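Local atomic coordinates of alkaline phosphatase PHOX (Pseudomonas fluorescens, PDB entry 4ALF), a protein that hydrolyses phosphate monoesters as an alkaline phosphatase and binds calcium ions within a beta-propeller fold. Residues G12-P17 with L26-K31; K340-W345 with S441-W446; E347-K352 with A362-V367; W490-G495 with C531-I536. All blocks are in the same frame, centred on the assembly; numbering follows the deposited sequence. Where two conformers were deposited one is given.

Contact 1: residues G12-P17 with L26-K31; sequences GFDSIP and LPKGYK
Asp14 OD2 accepts a hydrogen bond of 2.8 Å from a water that stands between it and the amino group of Lys28. The lysine is disordered over two conformers, which makes the far half of this bridge doubtful, and the carboxylate and NZ are too far apart for a direct salt bridge. The apolar part of the contact centres on Pro27. Phe13 approaches its ring obliquely, CD2 lying 3.8 Å from Pro27 CG, while Ile16 reaches the same ring with its short branch, CG2 standing 3.6 Å from Pro27 CA. Ile16 has its longer branch between the backbone N and the carbonyl carbon (chi1 72°), which puts CG2 beside the backbone N and against the proline; CD1 runs on toward the backbone of Leu26. Residues 12-17 belong to the loop at the N-terminal end that precedes strand 30-37, an outermost strand paired with the late strand 572-578, much as in the closing blade of a propeller. A type II turn, Pro27 to Tyr30, leads into that strand; its bond from Tyr30 N to Pro27 O measures 3.3 Å, and Gly29 takes the left-handed position. Phe524 meets both Phe13 and Tyr30 edge-to-face, and Tyr30 OH is hydrogen-bonded to Gly585 N. Phe13 CB approaches Tyr30 more loosely, 4.5 Å from CE1.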
loop_
_atom_site.group_PDB
_atom_site.type_symbol
_atom_site.label_atom_id
_atom_site.label_comp_id
_atom_site.label_asym_id
_atom_site.label_seq_id
_atom_site.Cartn_x
_atom_site.Cartn_y
_atom_site.Cartn_z
ATOM N N GLY A 12 24.473 9.600 -2.141
ATOM C CA GLY A 12 25.195 10.835 -2.445
ATOM C C GLY A 12 24.945 11.993 -1.502
ATOM O O GLY A 12 25.487 13.079 -1.711
ATOM N N PHE A 13 24.157 11.766 -0.458
ATOM C CA PHE A 13 23.818 12.807 0.513
ATOM C C PHE A 13 24.200 12.334 1.925
ATOM O O PHE A 13 24.298 11.124 2.177
ATOM C CB PHE A 13 22.318 13.119 0.474
ATOM C CG PHE A 13 21.475 11.954 0.879
ATOM C CD1 PHE A 13 21.130 10.964 -0.036
ATOM C CD2 PHE A 13 21.126 11.792 2.205
ATOM C CE1 PHE A 13 20.412 9.865 0.364
ATOM C CE2 PHE A 13 20.410 10.687 2.611
ATOM C CZ PHE A 13 20.069 9.718 1.692
ATOM N N ASP A 14 24.390 13.273 2.847
ATOM C CA ASP A 14 24.708 12.951 4.234
ATOM C C ASP A 14 23.415 12.748 5.010
ATOM O O ASP A 14 22.473 13.533 4.870
ATOM C CB ASP A 14 25.505 14.083 4.885
ATOM C CG ASP A 14 26.911 14.243 4.300
ATOM O OD1 ASP A 14 27.461 13.295 3.695
ATOM O OD2 ASP A 14 27.469 15.339 4.459
ATOM N N SER A 15 23.361 11.689 5.814
ATOM C CA SER A 15 22.203 11.390 6.656
ATOM C C SER A 15 21.784 12.617 7.495
ATOM O O SER A 15 22.614 13.256 8.171
ATOM C CB SER A 15 22.536 10.211 7.578
ATOM O OG SER A 15 21.373 9.697 8.191
ATOM N N ILE A 16 20.497 12.955 7.429
ATOM C CA ILE A 16 19.976 14.124 8.148
ATOM C C ILE A 16 19.524 13.766 9.561
ATOM O O ILE A 16 19.148 12.627 9.829
ATOM C CB ILE A 16 18.839 14.831 7.384
ATOM C CG1 ILE A 16 17.536 14.020 7.380
ATOM C CG2 ILE A 16 19.274 15.141 5.955
ATOM C CD1 ILE A 16 16.382 14.800 6.783
ATOM N N PRO A 17 19.572 14.733 10.500
ATOM C CA PRO A 17 19.040 14.457 11.839
ATOM C C PRO A 17 17.549 14.166 11.851
ATOM O O PRO A 17 16.817 14.640 10.981
ATOM C CB PRO A 17 19.346 15.742 12.637
ATOM C CG PRO A 17 20.239 16.568 11.781
ATOM C CD PRO A 17 20.085 16.112 10.365
ATOM N N LEU A 26 15.012 18.035 4.679
ATOM C CA LEU A 26 15.737 17.376 3.594
ATOM C C LEU A 26 17.239 17.651 3.765
ATOM O O LEU A 26 17.624 18.458 4.627
ATOM C CB LEU A 26 15.266 17.938 2.252
ATOM C CG LEU A 26 13.889 17.470 1.780
ATOM C CD1 LEU A 26 13.333 18.388 0.701
ATOM C CD2 LEU A 26 13.951 16.031 1.288
ATOM N N PRO A 27 18.099 16.975 2.990
ATOM C CA PRO A 27 19.534 17.286 3.074
ATOM C C PRO A 27 19.878 18.605 2.365
ATOM O O PRO A 27 19.037 19.142 1.635
ATOM C CB PRO A 27 20.211 16.097 2.344
ATOM C CG PRO A 27 19.152 15.064 2.150
ATOM C CD PRO A 27 17.847 15.843 2.070
ATOM N N LYS A 28 21.109 19.083 2.535
ATOM C CA LYS A 28 21.594 20.283 1.847
ATOM C C LYS A 28 21.360 20.172 0.361
ATOM O O LYS A 28 21.667 19.146 -0.243
ATOM C CB LYS A 28 23.106 20.488 2.062
ATOM C CG LYS A 28 23.561 20.593 3.501
ATOM C CD LYS A 28 24.067 19.255 3.983
ATOM C CE LYS A 28 25.541 19.218 4.321
ATOM N NZ LYS A 28 25.711 19.277 5.794
ATOM N N GLY A 29 20.871 21.251 -0.247
ATOM C CA GLY A 29 20.738 21.297 -1.699
ATOM C C GLY A 29 19.473 20.678 -2.273
ATOM O O GLY A 29 19.346 20.580 -3.500
ATOM N N TYR A 30 18.570 20.244 -1.393
ATOM C CA TYR A 30 17.270 19.692 -1.781
ATOM C C TYR A 30 16.132 20.627 -1.411
ATOM O O TYR A 30 16.198 21.335 -0.403
ATOM C CB TYR A 30 17.038 18.336 -1.097
ATOM C CG TYR A 30 17.800 17.208 -1.719
ATOM C CD1 TYR A 30 19.137 16.958 -1.390
ATOM C CD2 TYR A 30 17.201 16.417 -2.689
ATOM C CE1 TYR A 30 19.831 15.906 -1.985
ATOM C CE2 TYR A 30 17.884 15.373 -3.277
ATOM C CZ TYR A 30 19.201 15.136 -2.945
ATOM O OH TYR A 30 19.839 14.101 -3.566
ATOM N N LYS A 31 15.080 20.607 -2.221
ATOM C CA LYS A 31 13.887 21.396 -1.957
ATOM C C LYS A 31 12.652 20.561 -2.212
ATOM O O LYS A 31 12.706 19.520 -2.884
ATOM C CB LYS A 31 13.867 22.669 -2.799
ATOM C CG LYS A 31 13.933 22.452 -4.291
ATOM C CD LYS A 31 13.963 23.781 -5.058
ATOM C CE LYS A 31 14.572 23.617 -6.438
ATOM N NZ LYS A 31 13.760 22.779 -7.367
HETATM O O HOH W 1 26.764 17.143 6.462
#

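Contact 2: residues K340-W345 with S441-W446; sequences KGQGQW and SKTFAW. With EDO (1,2-ethanediol), chain P.
Phe444 and Trp446 fold their rings back across the neighbouring strand onto Gly343 and Gly341, a cross-strand glycine-aromatic pairing of antiparallel sheet. Both glycines face their aromatic partner in a hydrogen-bonded pair. Both aromatic residues hold CG between the backbone N and the carbonyl carbon (chi1 55° and 67°), the rotation that lays the rings over the glycines instead of pointing them away. Gly341 CA thus sits 3.8 Å from the centroid of the five-membered ring of Trp446, and Gly343 CA lies 3.9 Å from the centroid of the Phe444 ring, each over a ring face. The indole edge faces Gln342 O, but the NE1 bond there is weak and bent, and NE1 is also hydrogen-bonded to Asp330 OD1. Further along, Phe444 CE2 lies over one face of Trp345, 3.7 Å from CE2 of the indole, the two planes inclined at 54°. Trp345 N gives the neighbouring strand a straight bond of 2.8 Å to Lys442 O. On the other face of the sheet, which carries Gln342, Gln344, Thr443 and Ala445, one water accepts from Gln342 NE2 at 2.8 Å and lies 2.7 Å from Thr443 OG1.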
loop_
_atom_site.group_PDB
_atom_site.type_symbol
_atom_site.label_atom_id
_atom_site.label_comp_id
_atom_site.label_asym_id
_atom_site.label_seq_id
_atom_site.Cartn_x
_atom_site.Cartn_y
_atom_site.Cartn_z
ATOM N N LYS A 340 19.350 -15.737 8.366
ATOM C CA LYS A 340 19.182 -16.179 6.983
ATOM C C LYS A 340 18.564 -17.588 6.963
ATOM O O LYS A 340 18.735 -18.360 7.912
ATOM C CB LYS A 340 20.536 -16.264 6.250
ATOM C CG LYS A 340 21.394 -15.003 6.182
ATOM C CD LYS A 340 22.748 -15.343 5.567
ATOM C CE LYS A 340 23.751 -14.203 5.641
ATOM N NZ LYS A 340 24.310 -14.023 7.013
ATOM N N GLY A 341 17.867 -17.924 5.875
ATOM C CA GLY A 341 17.413 -19.292 5.630
ATOM C C GLY A 341 16.872 -19.483 4.230
ATOM O O GLY A 341 17.246 -18.772 3.299
ATOM N N GLN A 342 15.997 -20.479 4.116
ATOM C CA GLN A 342 15.315 -20.810 2.880
ATOM C C GLN A 342 13.821 -20.732 3.126
ATOM O O GLN A 342 13.346 -20.806 4.283
ATOM C CB GLN A 342 15.666 -22.238 2.470
ATOM C CG GLN A 342 17.101 -22.381 2.011
ATOM C CD GLN A 342 17.324 -21.997 0.569
ATOM O OE1 GLN A 342 18.243 -21.239 0.262
ATOM N NE2 GLN A 342 16.484 -22.493 -0.322
ATOM N N GLY A 343 13.087 -20.565 2.029
ATOM C CA GLY A 343 11.651 -20.636 2.067
ATOM C C GLY A 343 11.124 -21.188 0.763
ATOM O O GLY A 343 11.878 -21.523 -0.141
ATOM N N GLN A 344 9.801 -21.265 0.681
ATOM C CA GLN A 344 9.132 -21.893 -0.445
ATOM C C GLN A 344 7.753 -21.273 -0.675
ATOM O O GLN A 344 7.173 -20.706 0.236
ATOM C CB GLN A 344 9.020 -23.400 -0.185
ATOM C CG GLN A 344 8.012 -23.720 0.900
ATOM C CD GLN A 344 7.957 -25.201 1.202
ATOM O OE1 GLN A 344 7.420 -25.983 0.388
ATOM N NE2 GLN A 344 8.511 -25.602 2.368
ATOM N N TRP A 345 7.297 -21.410 -1.911
ATOM C CA TRP A 345 5.957 -21.043 -2.354
ATOM C C TRP A 345 5.125 -22.294 -2.427
ATOM O O TRP A 345 5.545 -23.270 -3.056
ATOM C CB TRP A 345 6.023 -20.362 -3.738
ATOM C CG TRP A 345 6.791 -19.069 -3.698
ATOM C CD1 TRP A 345 8.056 -18.792 -4.216
ATOM C CD2 TRP A 345 6.385 -17.849 -3.015
ATOM N NE1 TRP A 345 8.419 -17.500 -3.937
ATOM C CE2 TRP A 345 7.463 -16.904 -3.187
ATOM C CE3 TRP A 345 5.257 -17.474 -2.288
ATOM C CZ2 TRP A 345 7.395 -15.614 -2.653
ATOM C CZ3 TRP A 345 5.190 -16.168 -1.770
ATOM C CH2 TRP A 345 6.244 -15.272 -1.945
ATOM N N SER A 441 10.759 -19.872 -9.841
ATOM C CA SER A 441 11.198 -20.852 -8.849
ATOM C C SER A 441 10.250 -20.898 -7.666
ATOM O O SER A 441 9.706 -19.878 -7.256
ATOM C CB SER A 441 12.603 -20.527 -8.374
ATOM O OG SER A 441 13.513 -20.682 -9.432
ATOM N N LYS A 442 10.059 -22.104 -7.112
ATOM C CA LYS A 442 9.210 -22.302 -5.943
ATOM C C LYS A 442 9.995 -22.255 -4.619
ATOM O O LYS A 442 9.394 -22.374 -3.549
ATOM C CB LYS A 442 8.426 -23.612 -6.062
ATOM C CG LYS A 442 7.444 -23.578 -7.227
ATOM C CD LYS A 442 6.632 -24.857 -7.331
ATOM C CE LYS A 442 5.649 -24.747 -8.488
ATOM N NZ LYS A 442 4.607 -25.814 -8.485
ATOM N N THR A 443 11.309 -22.030 -4.687
ATOM C CA THR A 443 12.122 -21.853 -3.489
ATOM C C THR A 443 12.993 -20.612 -3.604
ATOM O O THR A 443 13.279 -20.093 -4.695
ATOM C CB THR A 443 13.020 -23.065 -3.143
ATOM O OG1 THR A 443 14.100 -23.138 -4.079
ATOM C CG2 THR A 443 12.225 -24.360 -3.128
ATOM N N PHE A 444 13.406 -20.141 -2.444
ATOM C CA PHE A 444 14.225 -18.941 -2.341
ATOM C C PHE A 444 15.088 -18.955 -1.099
ATOM O O PHE A 444 14.808 -19.675 -0.143
ATOM C CB PHE A 444 13.342 -17.668 -2.368
ATOM C CG PHE A 444 12.254 -17.659 -1.324
ATOM C CD1 PHE A 444 12.524 -17.288 -0.031
ATOM C CD2 PHE A 444 10.950 -18.040 -1.638
ATOM C CE1 PHE A 444 11.530 -17.299 0.930
ATOM C CE2 PHE A 444 9.942 -18.028 -0.700
ATOM C CZ PHE A 444 10.231 -17.657 0.580
ATOM N N ALA A 445 16.157 -18.163 -1.125
ATOM C CA ALA A 445 16.951 -17.837 0.062
ATOM C C ALA A 445 16.469 -16.511 0.634
ATOM O O ALA A 445 16.242 -15.578 -0.137
ATOM C CB ALA A 445 18.411 -17.706 -0.298
ATOM N N TRP A 446 16.273 -16.414 1.945
ATOM C CA TRP A 446 15.866 -15.178 2.592
ATOM C C TRP A 446 16.875 -14.715 3.615
ATOM O O TRP A 446 17.661 -15.510 4.158
ATOM C CB TRP A 446 14.469 -15.312 3.213
ATOM C CG TRP A 446 14.376 -16.265 4.373
ATOM C CD1 TRP A 446 14.036 -17.607 4.334
ATOM C CD2 TRP A 446 14.690 -15.987 5.774
ATOM N NE1 TRP A 446 14.073 -18.152 5.583
ATOM C CE2 TRP A 446 14.465 -17.243 6.498
ATOM C CE3 TRP A 446 15.090 -14.868 6.491
ATOM C CZ2 TRP A 446 14.668 -17.360 7.871
ATOM C CZ3 TRP A 446 15.291 -14.997 7.872
ATOM C CH2 TRP A 446 15.081 -16.211 8.543
HETATM C C1 EDO P . 1.343 -25.797 -10.776
HETATM O O1 EDO P . 2.229 -24.996 -9.982
HETATM C C2 EDO P . 0.091 -24.987 -11.105
HETATM O O2 EDO P . -0.137 -24.865 -12.507
HETATM O O HOH W 2 16.138 -21.729 -2.981
#

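Contact 3: residues E347-K352 with A362-V367; sequences ELTHGK and ADQAEV. With EDO (1,2-ethanediol), chain P.
His350 turns one face of its imidazole to the start of the helix, Asp363 CA lying 3.9 Å above the ring plane and displaced toward the rim. NE2 makes a weak hydrogen bond to Phe361 O. The second flat group, the amide of Gln364, meets the loop with both ends: OE1 accepts from His350 N at 2.8 Å, nearly straight at 169°, and NE2 donates to Leu348 O at 3.0 Å, close to its own amide plane. These two hydrogen bonds fix the amide's rotation and satisfy a backbone N-H and a carbonyl two residues apart. CG of Gln364 lies anti to the backbone N and the chain then bends (chi2 56°), which swings the amide to the loop. Val367, one helical turn later, sets CG1 3.7 Å from Leu348 O and CG2 4.1 Å from His350 CB. Within the loop, Glu347 OE2 is gripped by Lys352 NZ, in a salt bridge, and by Thr349 OG1 on its anti lone pair; Lys352 also closes the type II turn that begins at Thr349. Asp363 OD1 takes Glu366 N at 2.9 Å, making the arrangement an N-capped helix start fastened by a glutamine side chain to the loop after strand 340-347.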
loop_
_atom_site.group_PDB
_atom_site.type_symbol
_atom_site.label_atom_id
_atom_site.label_comp_id
_atom_site.label_asym_id
_atom_site.label_seq_id
_atom_site.Cartn_x
_atom_site.Cartn_y
_atom_site.Cartn_z
ATOM N N GLU A 347 1.284 -23.824 -3.424
ATOM C CA GLU A 347 0.158 -23.523 -4.284
ATOM C C GLU A 347 -1.206 -23.574 -3.604
ATOM O O GLU A 347 -1.556 -24.553 -2.942
ATOM C CB GLU A 347 0.199 -24.481 -5.474
ATOM C CG GLU A 347 -0.848 -24.181 -6.517
ATOM C CD GLU A 347 -0.694 -25.034 -7.757
ATOM O OE1 GLU A 347 0.409 -25.572 -8.009
ATOM O OE2 GLU A 347 -1.686 -25.169 -8.487
ATOM N N LEU A 348 -1.987 -22.522 -3.808
ATOM C CA LEU A 348 -3.364 -22.448 -3.333
ATOM C C LEU A 348 -4.336 -22.788 -4.455
ATOM O O LEU A 348 -4.922 -21.911 -5.104
ATOM C CB LEU A 348 -3.655 -21.043 -2.791
ATOM C CG LEU A 348 -2.752 -20.577 -1.637
ATOM C CD1 LEU A 348 -3.167 -19.194 -1.151
ATOM C CD2 LEU A 348 -2.788 -21.553 -0.462
ATOM N N THR A 349 -4.457 -24.085 -4.709
ATOM C CA THR A 349 -5.359 -24.605 -5.727
ATOM C C THR A 349 -6.210 -25.726 -5.131
ATOM O O THR A 349 -5.674 -26.632 -4.475
ATOM C CB THR A 349 -4.567 -25.144 -6.923
ATOM O OG1 THR A 349 -3.947 -24.047 -7.602
ATOM C CG2 THR A 349 -5.481 -25.903 -7.909
ATOM N N HIS A 350 -7.513 -25.669 -5.366
ATOM C CA HIS A 350 -8.433 -26.721 -4.989
ATOM C C HIS A 350 -7.971 -28.046 -5.561
ATOM O O HIS A 350 -7.714 -28.181 -6.750
ATOM C CB HIS A 350 -9.827 -26.384 -5.495
ATOM C CG HIS A 350 -10.872 -27.329 -5.000
ATOM N ND1 HIS A 350 -11.165 -28.480 -5.640
ATOM C CD2 HIS A 350 -11.638 -27.311 -3.851
ATOM C CE1 HIS A 350 -12.104 -29.142 -4.941
ATOM N NE2 HIS A 350 -12.394 -28.425 -3.849
ATOM N N GLY A 351 -7.838 -29.027 -4.669
ATOM C CA GLY A 351 -7.392 -30.374 -5.035
ATOM C C GLY A 351 -5.903 -30.612 -4.836
ATOM O O GLY A 351 -5.387 -31.680 -5.196
ATOM N N LYS A 352 -5.202 -29.627 -4.269
ATOM C CA LYS A 352 -3.772 -29.725 -3.968
ATOM C C LYS A 352 -3.520 -29.299 -2.519
ATOM O O LYS A 352 -4.283 -28.505 -1.961
ATOM C CB LYS A 352 -2.933 -28.816 -4.871
ATOM C CG LYS A 352 -3.040 -29.094 -6.351
ATOM C CD LYS A 352 -2.015 -28.322 -7.184
ATOM C CE LYS A 352 -2.315 -28.451 -8.680
ATOM N NZ LYS A 352 -1.335 -27.777 -9.575
ATOM N N ALA A 362 -15.150 -25.986 -1.684
ATOM C CA ALA A 362 -15.957 -26.668 -2.717
ATOM C C ALA A 362 -15.370 -26.494 -4.112
ATOM O O ALA A 362 -15.528 -27.354 -4.981
ATOM C CB ALA A 362 -17.384 -26.138 -2.696
ATOM N N ASP A 363 -14.723 -25.357 -4.342
ATOM C CA ASP A 363 -14.234 -25.003 -5.657
ATOM C C ASP A 363 -13.148 -23.942 -5.539
ATOM O O ASP A 363 -12.851 -23.477 -4.428
ATOM C CB ASP A 363 -15.398 -24.525 -6.546
ATOM C CG ASP A 363 -16.144 -23.324 -5.964
ATOM O OD1 ASP A 363 -15.512 -22.459 -5.339
ATOM O OD2 ASP A 363 -17.379 -23.229 -6.113
ATOM N N GLN A 364 -12.526 -23.598 -6.658
ATOM C CA GLN A 364 -11.414 -22.634 -6.651
ATOM C C GLN A 364 -11.854 -21.212 -6.319
ATOM O O GLN A 364 -11.096 -20.458 -5.730
ATOM C CB GLN A 364 -10.659 -22.633 -7.983
ATOM C CG GLN A 364 -9.385 -21.798 -8.031
ATOM C CD GLN A 364 -8.377 -22.192 -6.960
ATOM O OE1 GLN A 364 -8.461 -23.273 -6.359
ATOM N NE2 GLN A 364 -7.426 -21.327 -6.694
ATOM N N ALA A 365 -13.071 -20.842 -6.680
ATOM C CA ALA A 365 -13.558 -19.513 -6.324
ATOM C C ALA A 365 -13.518 -19.322 -4.821
ATOM O O ALA A 365 -13.143 -18.254 -4.337
ATOM C CB ALA A 365 -14.979 -19.295 -6.821
ATOM N N GLU A 366 -13.945 -20.336 -4.067
ATOM C CA GLU A 366 -13.945 -20.231 -2.617
ATOM C C GLU A 366 -12.521 -20.127 -2.085
ATOM O O GLU A 366 -12.270 -19.441 -1.084
ATOM C CB GLU A 366 -14.653 -21.442 -2.017
ATOM C CG GLU A 366 -16.157 -21.455 -2.248
ATOM C CD GLU A 366 -16.847 -22.624 -1.564
ATOM O OE1 GLU A 366 -16.152 -23.441 -0.913
ATOM O OE2 GLU A 366 -18.090 -22.731 -1.675
ATOM N N VAL A 367 -11.592 -20.820 -2.726
ATOM C CA VAL A 367 -10.191 -20.742 -2.331
ATOM C C VAL A 367 -9.698 -19.300 -2.456
ATOM O O VAL A 367 -9.042 -18.808 -1.551
ATOM C CB VAL A 367 -9.312 -21.692 -3.159
ATOM C CG1 VAL A 367 -7.837 -21.496 -2.850
ATOM C CG2 VAL A 367 -9.710 -23.143 -2.923
HETATM C C1 EDO P . 1.343 -25.797 -10.776
HETATM O O1 EDO P . 2.229 -24.996 -9.982
HETATM C C2 EDO P . 0.091 -24.987 -11.105
HETATM O O2 EDO P . -0.137 -24.865 -12.507
#

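Contact 4: residues W490-G495 with C531-I536; sequences WILTDG and CEVTGI. With CA (calcium ion), chain F; CA (calcium ion), chain E.
Asp494 and Glu532 bring two strand ends of the propeller together at the calcium site near the centre of the chain. Asp494 OD2 bridges two calcium ions, lying 2.4 Å from the one that Glu532 also binds and 2.5 Å from the other, whose shell includes Asp479 and Glu387. Glu532 takes its calcium with both carboxylate oxygens, OE1 at 2.4 Å and OE2 at 2.7 Å. The two carboxylates are stacked, their planes 29° apart; the shared metal probably offsets the repulsion between their oxygens. Asp494 has CG anti to the backbone N (chi1 174°), which carries OD2 out between the ions. His551 NE2 bonds to Glu532 OE1 and so helps position this ligand. Behind the metals, the strands belong to different sheets and are joined by one backbone bond, Val533 N to Thr493 O, 3.3 Å long. Leu492 then crosses Val533 at about a right angle, its CG 4.1 Å from Val533 CG1, and its CD2 rests over the backbone of Thr534 and Gly535. Farther from the ions Ile536 pushes CD1 against Trp490, whose NE1 is held by Asp484 OD2. Three waters also bind the calcium held by Glu532, and one of them donates to Asp494 OD1 at 2.8 Å.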
loop_
_atom_site.group_PDB
_atom_site.type_symbol
_atom_site.label_atom_id
_atom_site.label_comp_id
_atom_site.label_asym_id
_atom_site.label_seq_id
_atom_site.Cartn_x
_atom_site.Cartn_y
_atom_site.Cartn_z
ATOM N N TRP A 490 14.580 3.031 -1.288
ATOM C CA TRP A 490 13.976 4.072 -0.487
ATOM C C TRP A 490 13.006 3.430 0.467
ATOM O O TRP A 490 12.170 2.613 0.064
ATOM C CB TRP A 490 13.272 5.092 -1.428
ATOM C CG TRP A 490 14.246 5.766 -2.364
ATOM C CD1 TRP A 490 14.667 5.346 -3.618
ATOM C CD2 TRP A 490 14.979 6.990 -2.102
ATOM N NE1 TRP A 490 15.565 6.211 -4.147
ATOM C CE2 TRP A 490 15.797 7.230 -3.276
ATOM C CE3 TRP A 490 15.016 7.884 -1.061
ATOM C CZ2 TRP A 490 16.614 8.344 -3.383
ATOM C CZ3 TRP A 490 15.845 8.989 -1.170
ATOM C CH2 TRP A 490 16.620 9.217 -2.298
ATOM N N ILE A 491 13.092 3.807 1.733
ATOM C CA ILE A 491 12.341 3.194 2.821
ATOM C C ILE A 491 11.492 4.313 3.446
ATOM O O ILE A 491 12.034 5.346 3.896
ATOM C CB ILE A 491 13.326 2.631 3.876
ATOM C CG1 ILE A 491 14.242 1.535 3.297
ATOM C CG2 ILE A 491 12.554 2.090 5.063
ATOM C CD1 ILE A 491 15.470 1.258 4.150
ATOM N N LEU A 492 10.197 4.100 3.544
ATOM C CA LEU A 492 9.266 5.095 4.050
ATOM C C LEU A 492 8.647 4.586 5.340
ATOM O O LEU A 492 8.354 3.386 5.444
ATOM C CB LEU A 492 8.171 5.323 3.017
ATOM C CG LEU A 492 8.568 6.035 1.720
ATOM C CD1 LEU A 492 9.468 5.214 0.821
ATOM C CD2 LEU A 492 7.315 6.398 0.929
ATOM N N THR A 493 8.460 5.446 6.336
ATOM C CA THR A 493 8.003 4.945 7.623
ATOM C C THR A 493 6.590 5.369 8.010
ATOM O O THR A 493 6.111 6.476 7.728
ATOM C CB THR A 493 8.991 5.241 8.795
ATOM O OG1 THR A 493 8.889 6.608 9.259
ATOM C CG2 THR A 493 10.420 4.978 8.359
ATOM N N ASP A 494 5.934 4.496 8.757
ATOM C CA ASP A 494 4.605 4.698 9.309
ATOM C C ASP A 494 4.604 4.149 10.727
ATOM O O ASP A 494 3.979 3.140 11.028
ATOM C CB ASP A 494 3.542 3.965 8.491
ATOM C CG ASP A 494 2.172 4.030 9.110
ATOM O OD1 ASP A 494 1.900 4.972 9.879
ATOM O OD2 ASP A 494 1.321 3.137 8.864
ATOM N N GLY A 495 5.310 4.829 11.613
ATOM C CA GLY A 495 5.508 4.345 12.954
ATOM C C GLY A 495 5.081 5.344 13.985
ATOM O O GLY A 495 4.434 6.352 13.716
ATOM N N CYS A 531 1.814 12.945 10.560
ATOM C CA CYS A 531 1.716 12.254 9.270
ATOM C C CYS A 531 2.373 10.884 9.281
ATOM O O CYS A 531 3.120 10.541 10.208
ATOM C CB CYS A 531 2.387 13.069 8.151
ATOM S SG CYS A 531 4.203 12.892 7.988
ATOM N N GLU A 532 2.131 10.112 8.227
ATOM C CA GLU A 532 3.052 9.062 7.813
ATOM C C GLU A 532 3.549 9.441 6.424
ATOM O O GLU A 532 2.901 10.213 5.709
ATOM C CB GLU A 532 2.436 7.654 7.852
ATOM C CG GLU A 532 1.300 7.427 6.876
ATOM C CD GLU A 532 0.567 6.130 7.188
ATOM O OE1 GLU A 532 -0.262 6.144 8.103
ATOM O OE2 GLU A 532 0.886 5.106 6.552
ATOM N N VAL A 533 4.699 8.890 6.059
ATOM C CA VAL A 533 5.307 9.117 4.780
ATOM C C VAL A 533 4.977 7.885 3.940
ATOM O O VAL A 533 5.293 6.760 4.348
ATOM C CB VAL A 533 6.828 9.344 4.940
ATOM C CG1 VAL A 533 7.459 9.470 3.585
ATOM C CG2 VAL A 533 7.069 10.600 5.797
ATOM N N THR A 534 4.322 8.058 2.786
ATOM C CA THR A 534 3.819 6.903 2.027
ATOM C C THR A 534 3.590 7.324 0.599
ATOM O O THR A 534 3.219 8.467 0.342
ATOM C CB THR A 534 2.567 6.348 2.721
ATOM O OG1 THR A 534 2.214 5.105 2.111
ATOM C CG2 THR A 534 1.403 7.345 2.728
ATOM N N GLY A 535 3.808 6.401 -0.330
ATOM C CA GLY A 535 3.710 6.694 -1.742
ATOM C C GLY A 535 5.026 7.193 -2.263
ATOM O O GLY A 535 5.597 8.152 -1.720
ATOM N N ILE A 536 5.506 6.576 -3.324
ATOM C CA ILE A 536 6.723 7.021 -3.961
ATOM C C ILE A 536 6.693 6.758 -5.461
ATOM O O ILE A 536 6.259 5.688 -5.907
ATOM C CB ILE A 536 7.986 6.397 -3.288
ATOM C CG1 ILE A 536 9.274 6.974 -3.912
ATOM C CG2 ILE A 536 7.979 4.871 -3.325
ATOM C CD1 ILE A 536 10.563 6.631 -3.200
HETATM CA CA CA F . -0.880 3.852 8.215
HETATM CA CA CA E . 1.597 0.825 8.105
HETATM O O HOH W 3 3.295 0.744 9.703
HETATM O O HOH W 4 -0.706 4.212 10.692
HETATM O O HOH W 5 0.086 0.707 10.115
HETATM O O HOH W 6 -3.072 4.751 9.053
HETATM O O HOH W 7 -2.033 4.481 6.240
#

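In the fold
Along the chain contact 1 comes first and contact 4 last, while contact 3 is nested inside the long loop that contact 2 closes. Contact 4 lies nearest the middle, about 10 Å from the centre of the chain; the other three lie 24 to 26 Å out. Contacts 1 and 4 are about 17 Å apart between centres and reach the same four-stranded sheet at its two outermost strands, 30-37 and 532-538, so this sheet runs from the N-terminal segment to the calcium site. Contacts 2 and 3, about 23 Å apart, follow each other through strand 340-347, and an ethanediol, probably from the crystallisation liquor, is hydrogen-bonded to both Lys442 and Glu347. Contacts 1 and 3 lie on opposite sides of the chain's centre, about 50 Å apart between centres.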